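Local coordinates for putative large adhesion protein (Lap) involved in biofilm formation (Marinobacter hydrocarbonoclasticus ATCC 49840, PDB 6M8M), which is a putative large adhesin likely to act in biofilm formation, with a calcium-dependent PA14 domain that binds glucose, at residues Ser112-Leu122 / Pro172-Gly183. Residues are numbered along the deposited sequence; the frame is centred on the assembly and turned at random.
Sequences SDAIVKLTGNL and PHSVEIVYWDQG. With CA (calcium ion), chain D; CA (calcium ion), chain E; BGC (beta-D-glucopyranose), chain B.
Ala114 and Asp181 open a long antiparallel pairing of strands 113-122 and 174-181 in the β-sandwich of the PA14 domain. Nine backbone hydrogen bonds join the segments, from Ala114 N to Asp181 O (3.0 Å) down to Leu122 N on His173 O. Strand 38-45 flanks 113-122 on its other edge.

Val116, Leu118, Ile177 and Tyr179 are buried on one face; Ile177 meets Ile190 and Tyr179 meets Leu188 of strand 186-194 in the second sheet. Val116 CB sits at the Tyr179 ring edge, near its plane, 3.9 Å from CD2. Farther along, the Leu122 and Val175 side chains cross at about a right angle, Leu122 CD2 4.0 Å from Val175 CG1. Val175 CG1, set between its own backbone N and carbonyl carbon (chi1 59°), packs on the Gly120 carbonyl, 3.5 Å from Gly120 O.

The opposite face carries Ile115 and Trp180 under helix 57-66, with Ile115 CG1 against Trp180 CB. Extended Lys117 lays CE against the Glu176 carboxylate; NZ stays 4.0 Å from OE2, too far for a salt bridge, and a water links them. Glu176 has its salt bridge with Lys61.

At the sugar end, Asp113 grips one calcium with both carboxylate oxygens, joined by Gln182 O, Gln47 and Asn53. Asp181 OD1 and Gly183 O bind a second calcium, which also holds glucose O1 and O2. Gly183 N closes an Asx turn onto Asp181 OD1, and Gln182 NE2 donates to glucose O1 at 2.9 Å, nearly straight at 165°.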
loop_
_atom_site.group_PDB
_atom_site.type_symbol
_atom_site.label_atom_id
_atom_site.label_comp_id
_atom_site.label_asym_id
_atom_site.label_seq_id
_atom_site.Cartn_x
_atom_site.Cartn_y
_atom_site.Cartn_z
ATOM N N SER A 112 3.429 -9.753 -14.825
ATOM C CA SER A 112 4.538 -8.826 -15.020
ATOM C C SER A 112 4.534 -7.708 -13.989
ATOM O O SER A 112 5.602 -7.268 -13.541
ATOM C CB SER A 112 4.465 -8.238 -16.431
ATOM O OG SER A 112 3.261 -7.521 -16.638
ATOM N N ASP A 113 3.356 -7.190 -13.655
ATOM C CA ASP A 113 3.172 -6.023 -12.810
ATOM C C ASP A 113 2.239 -6.415 -11.669
ATOM O O ASP A 113 1.507 -7.403 -11.746
ATOM C CB ASP A 113 2.552 -4.859 -13.590
ATOM C CG ASP A 113 3.438 -4.328 -14.732
ATOM O OD1 ASP A 113 3.930 -5.125 -15.571
ATOM O OD2 ASP A 113 3.640 -3.097 -14.809
ATOM N N ALA A 114 2.188 -5.597 -10.623
ATOM C CA ALA A 114 1.356 -5.942 -9.477
ATOM C C ALA A 114 0.920 -4.683 -8.753
ATOM O O ALA A 114 1.638 -3.687 -8.717
ATOM C CB ALA A 114 2.114 -6.856 -8.522
ATOM N N ILE A 115 -0.260 -4.761 -8.142
ATOM C CA ILE A 115 -0.862 -3.649 -7.417
ATOM C C ILE A 115 -1.281 -4.152 -6.045
ATOM O O ILE A 115 -1.841 -5.253 -5.926
ATOM C CB ILE A 115 -2.094 -3.114 -8.173
ATOM C CG1 ILE A 115 -1.690 -2.511 -9.522
ATOM C CG2 ILE A 115 -2.855 -2.094 -7.353
ATOM C CD1 ILE A 115 -2.827 -2.375 -10.503
ATOM N N VAL A 116 -1.049 -3.333 -5.015
ATOM C CA VAL A 116 -1.542 -3.608 -3.669
ATOM C C VAL A 116 -2.390 -2.431 -3.224
ATOM O O VAL A 116 -2.005 -1.268 -3.412
ATOM C CB VAL A 116 -0.378 -3.823 -2.682
ATOM C CG1 VAL A 116 -0.897 -3.999 -1.260
ATOM C CG2 VAL A 116 0.466 -4.997 -3.109
ATOM N N LYS A 117 -3.538 -2.725 -2.623
ATOM C CA LYS A 117 -4.377 -1.724 -1.984
ATOM C C LYS A 117 -4.559 -2.098 -0.530
ATOM O O LYS A 117 -4.780 -3.268 -0.207
ATOM C CB LYS A 117 -5.714 -1.649 -2.690
ATOM C CG LYS A 117 -6.689 -0.684 -2.072
ATOM C CD LYS A 117 -7.908 -0.553 -2.970
ATOM C CE LYS A 117 -9.008 0.255 -2.331
ATOM N NZ LYS A 117 -10.165 0.342 -3.274
ATOM N N LEU A 118 -4.448 -1.114 0.336
ATOM C CA LEU A 118 -4.639 -1.288 1.768
ATOM C C LEU A 118 -5.658 -0.274 2.241
ATOM O O LEU A 118 -5.537 0.910 1.931
ATOM C CB LEU A 118 -3.313 -1.073 2.508
ATOM C CG LEU A 118 -2.257 -2.154 2.259
ATOM C CD1 LEU A 118 -0.858 -1.616 2.484
ATOM C CD2 LEU A 118 -2.500 -3.346 3.172
ATOM N N THR A 119 -6.642 -0.723 3.010
ATOM C CA THR A 119 -7.680 0.169 3.500
ATOM C C THR A 119 -7.994 -0.114 4.964
ATOM O O THR A 119 -7.851 -1.232 5.458
ATOM C CB THR A 119 -8.977 0.084 2.694
ATOM O OG1 THR A 119 -9.404 -1.274 2.640
ATOM C CG2 THR A 119 -8.791 0.605 1.295
ATOM N N GLY A 120 -8.438 0.929 5.646
ATOM C CA GLY A 120 -8.868 0.785 7.014
ATOM C C GLY A 120 -9.239 2.133 7.572
ATOM O O GLY A 120 -9.422 3.100 6.835
ATOM N N ASN A 121 -9.354 2.176 8.885
ATOM C CA ASN A 121 -9.628 3.394 9.631
ATOM C C ASN A 121 -8.497 3.626 10.610
ATOM O O ASN A 121 -7.997 2.690 11.230
ATOM C CB ASN A 121 -10.954 3.269 10.350
ATOM C CG ASN A 121 -12.115 3.207 9.384
ATOM O OD1 ASN A 121 -12.221 4.020 8.472
ATOM N ND2 ASN A 121 -12.980 2.221 9.564
ATOM N N LEU A 122 -8.087 4.882 10.733
ATOM C CA LEU A 122 -6.994 5.242 11.623
ATOM C C LEU A 122 -7.485 5.258 13.064
ATOM O O LEU A 122 -8.430 5.979 13.405
ATOM C CB LEU A 122 -6.456 6.627 11.283
ATOM C CG LEU A 122 -5.775 6.745 9.916
ATOM C CD1 LEU A 122 -5.432 8.185 9.586
ATOM C CD2 LEU A 122 -4.524 5.882 9.868
ATOM N N PRO A 172 -15.326 7.705 11.487
ATOM C CA PRO A 172 -13.977 7.135 11.352
ATOM C C PRO A 172 -13.127 7.824 10.293
ATOM O O PRO A 172 -13.633 8.396 9.324
ATOM C CB PRO A 172 -14.244 5.676 10.952
ATOM C CG PRO A 172 -15.633 5.664 10.412
ATOM C CD PRO A 172 -16.377 6.718 11.176
ATOM N N HIS A 173 -11.822 7.795 10.510
ATOM C CA HIS A 173 -10.865 8.466 9.638
ATOM C C HIS A 173 -10.319 7.431 8.672
ATOM O O HIS A 173 -9.420 6.655 9.005
ATOM C CB HIS A 173 -9.778 9.117 10.474
ATOM C CG HIS A 173 -10.312 10.157 11.403
ATOM N ND1 HIS A 173 -10.867 11.326 10.945
ATOM C CD2 HIS A 173 -10.410 10.192 12.753
ATOM C CE1 HIS A 173 -11.275 12.051 11.973
ATOM N NE2 HIS A 173 -11.003 11.388 13.080
ATOM N N SER A 174 -10.855 7.433 7.468
ATOM C CA SER A 174 -10.489 6.429 6.492
ATOM C C SER A 174 -9.069 6.654 5.999
ATOM O O SER A 174 -8.598 7.789 5.879
ATOM C CB SER A 174 -11.444 6.502 5.307
ATOM O OG SER A 174 -11.263 7.730 4.609
ATOM N N VAL A 175 -8.377 5.560 5.732
ATOM C CA VAL A 175 -7.086 5.577 5.063
ATOM C C VAL A 175 -7.139 4.591 3.907
ATOM O O VAL A 175 -7.665 3.480 4.044
ATOM C CB VAL A 175 -5.929 5.292 6.046
ATOM C CG1 VAL A 175 -6.066 3.933 6.742
ATOM C CG2 VAL A 175 -4.591 5.412 5.330
ATOM N N GLU A 176 -6.658 5.034 2.749
ATOM C CA GLU A 176 -6.608 4.214 1.546
ATOM C C GLU A 176 -5.240 4.378 0.926
ATOM O O GLU A 176 -4.808 5.506 0.661
ATOM C CB GLU A 176 -7.682 4.603 0.541
ATOM C CG GLU A 176 -7.571 3.820 -0.761
ATOM C CD GLU A 176 -8.765 3.988 -1.677
ATOM O OE1 GLU A 176 -9.905 4.062 -1.170
ATOM O OE2 GLU A 176 -8.558 4.032 -2.912
ATOM N N ILE A 177 -4.560 3.262 0.711
ATOM C CA ILE A 177 -3.228 3.227 0.124
ATOM C C ILE A 177 -3.301 2.403 -1.141
ATOM O O ILE A 177 -3.825 1.280 -1.116
ATOM C CB ILE A 177 -2.223 2.591 1.098
ATOM C CG1 ILE A 177 -2.157 3.406 2.389
ATOM C CG2 ILE A 177 -0.854 2.435 0.456
ATOM C CD1 ILE A 177 -1.693 2.620 3.570
ATOM N N VAL A 178 -2.762 2.933 -2.230
ATOM C CA VAL A 178 -2.521 2.125 -3.421
ATOM C C VAL A 178 -1.028 2.178 -3.714
ATOM O O VAL A 178 -0.369 3.198 -3.473
ATOM C CB VAL A 178 -3.364 2.537 -4.642
ATOM C CG1 VAL A 178 -4.854 2.437 -4.330
ATOM C CG2 VAL A 178 -2.989 3.911 -5.123
ATOM N N TYR A 179 -0.502 1.081 -4.235
ATOM C CA TYR A 179 0.926 0.880 -4.452
ATOM C C TYR A 179 1.057 -0.025 -5.666
ATOM O O TYR A 179 0.203 -0.897 -5.883
ATOM C CB TYR A 179 1.604 0.234 -3.199
ATOM C CG TYR A 179 2.858 -0.509 -3.553
ATOM C CD1 TYR A 179 4.071 0.143 -3.690
ATOM C CD2 TYR A 179 2.808 -1.860 -3.846
ATOM C CE1 TYR A 179 5.211 -0.536 -4.087
ATOM C CE2 TYR A 179 3.927 -2.545 -4.251
ATOM C CZ TYR A 179 5.123 -1.880 -4.385
ATOM O OH TYR A 179 6.196 -2.594 -4.826
ATOM N N TRP A 180 2.124 0.150 -6.446
ATOM C CA TRP A 180 2.371 -0.786 -7.536
ATOM C C TRP A 180 3.844 -1.054 -7.751
ATOM O O TRP A 180 4.722 -0.258 -7.387
ATOM C CB TRP A 180 1.743 -0.303 -8.842
ATOM C CG TRP A 180 2.421 0.864 -9.493
ATOM C CD1 TRP A 180 3.382 0.819 -10.443
ATOM C CD2 TRP A 180 2.151 2.249 -9.262
ATOM N NE1 TRP A 180 3.740 2.086 -10.820
ATOM C CE2 TRP A 180 2.997 2.984 -10.111
ATOM C CE3 TRP A 180 1.278 2.942 -8.411
ATOM C CZ2 TRP A 180 2.986 4.380 -10.158
ATOM C CZ3 TRP A 180 1.265 4.327 -8.459
ATOM C CH2 TRP A 180 2.116 5.030 -9.327
ATOM N N ASP A 181 4.076 -2.205 -8.379
ATOM C CA ASP A 181 5.352 -2.565 -8.968
ATOM C C ASP A 181 5.166 -2.693 -10.475
ATOM O O ASP A 181 4.343 -3.495 -10.937
ATOM C CB ASP A 181 5.878 -3.890 -8.407
ATOM C CG ASP A 181 7.145 -4.323 -9.103
ATOM O OD1 ASP A 181 7.965 -3.431 -9.381
ATOM O OD2 ASP A 181 7.305 -5.530 -9.394
ATOM N N GLN A 182 5.923 -1.904 -11.239
ATOM C CA GLN A 182 5.954 -2.028 -12.692
ATOM C C GLN A 182 6.818 -3.190 -13.153
ATOM O O GLN A 182 6.755 -3.567 -14.334
ATOM C CB GLN A 182 6.482 -0.735 -13.330
ATOM C CG GLN A 182 7.940 -0.402 -13.052
ATOM C CD GLN A 182 8.894 -0.637 -14.213
ATOM O OE1 GLN A 182 8.525 -0.661 -15.397
ATOM N NE2 GLN A 182 10.156 -0.787 -13.870
ATOM N N GLY A 183 7.615 -3.759 -12.264
ATOM C CA GLY A 183 8.550 -4.819 -12.583
ATOM C C GLY A 183 9.874 -4.559 -11.897
ATOM O O GLY A 183 10.166 -3.458 -11.435
HETATM CA CA CA D . 5.575 -3.516 -16.354
HETATM CA CA CA E . 9.825 -2.070 -9.506
HETATM C C2 BGC B . 12.866 -1.089 -10.655
HETATM C C3 BGC B . 14.268 -0.647 -10.393
HETATM C C4 BGC B . 14.729 0.336 -11.441
HETATM C C5 BGC B . 13.757 1.503 -11.529
HETATM C C6 BGC B . 14.109 2.512 -12.576
HETATM C C1 BGC B . 11.949 0.118 -10.749
HETATM O O1 BGC B . 10.682 -0.277 -11.047
HETATM O O2 BGC B . 12.332 -1.933 -9.625
HETATM O O3 BGC B . 15.151 -1.790 -10.357
HETATM O O4 BGC B . 15.999 0.873 -11.075
HETATM O O5 BGC B . 12.413 1.007 -11.827
HETATM O O6 BGC B . 14.187 1.931 -13.852
HETATM O O HOH W 1 5.527 -7.200 -10.709
HETATM O O HOH W 2 -8.588 2.220 -5.019
HETATM O O HOH W 3 -11.011 6.181 12.801
HETATM O O HOH W 4 7.784 -2.667 -17.036
#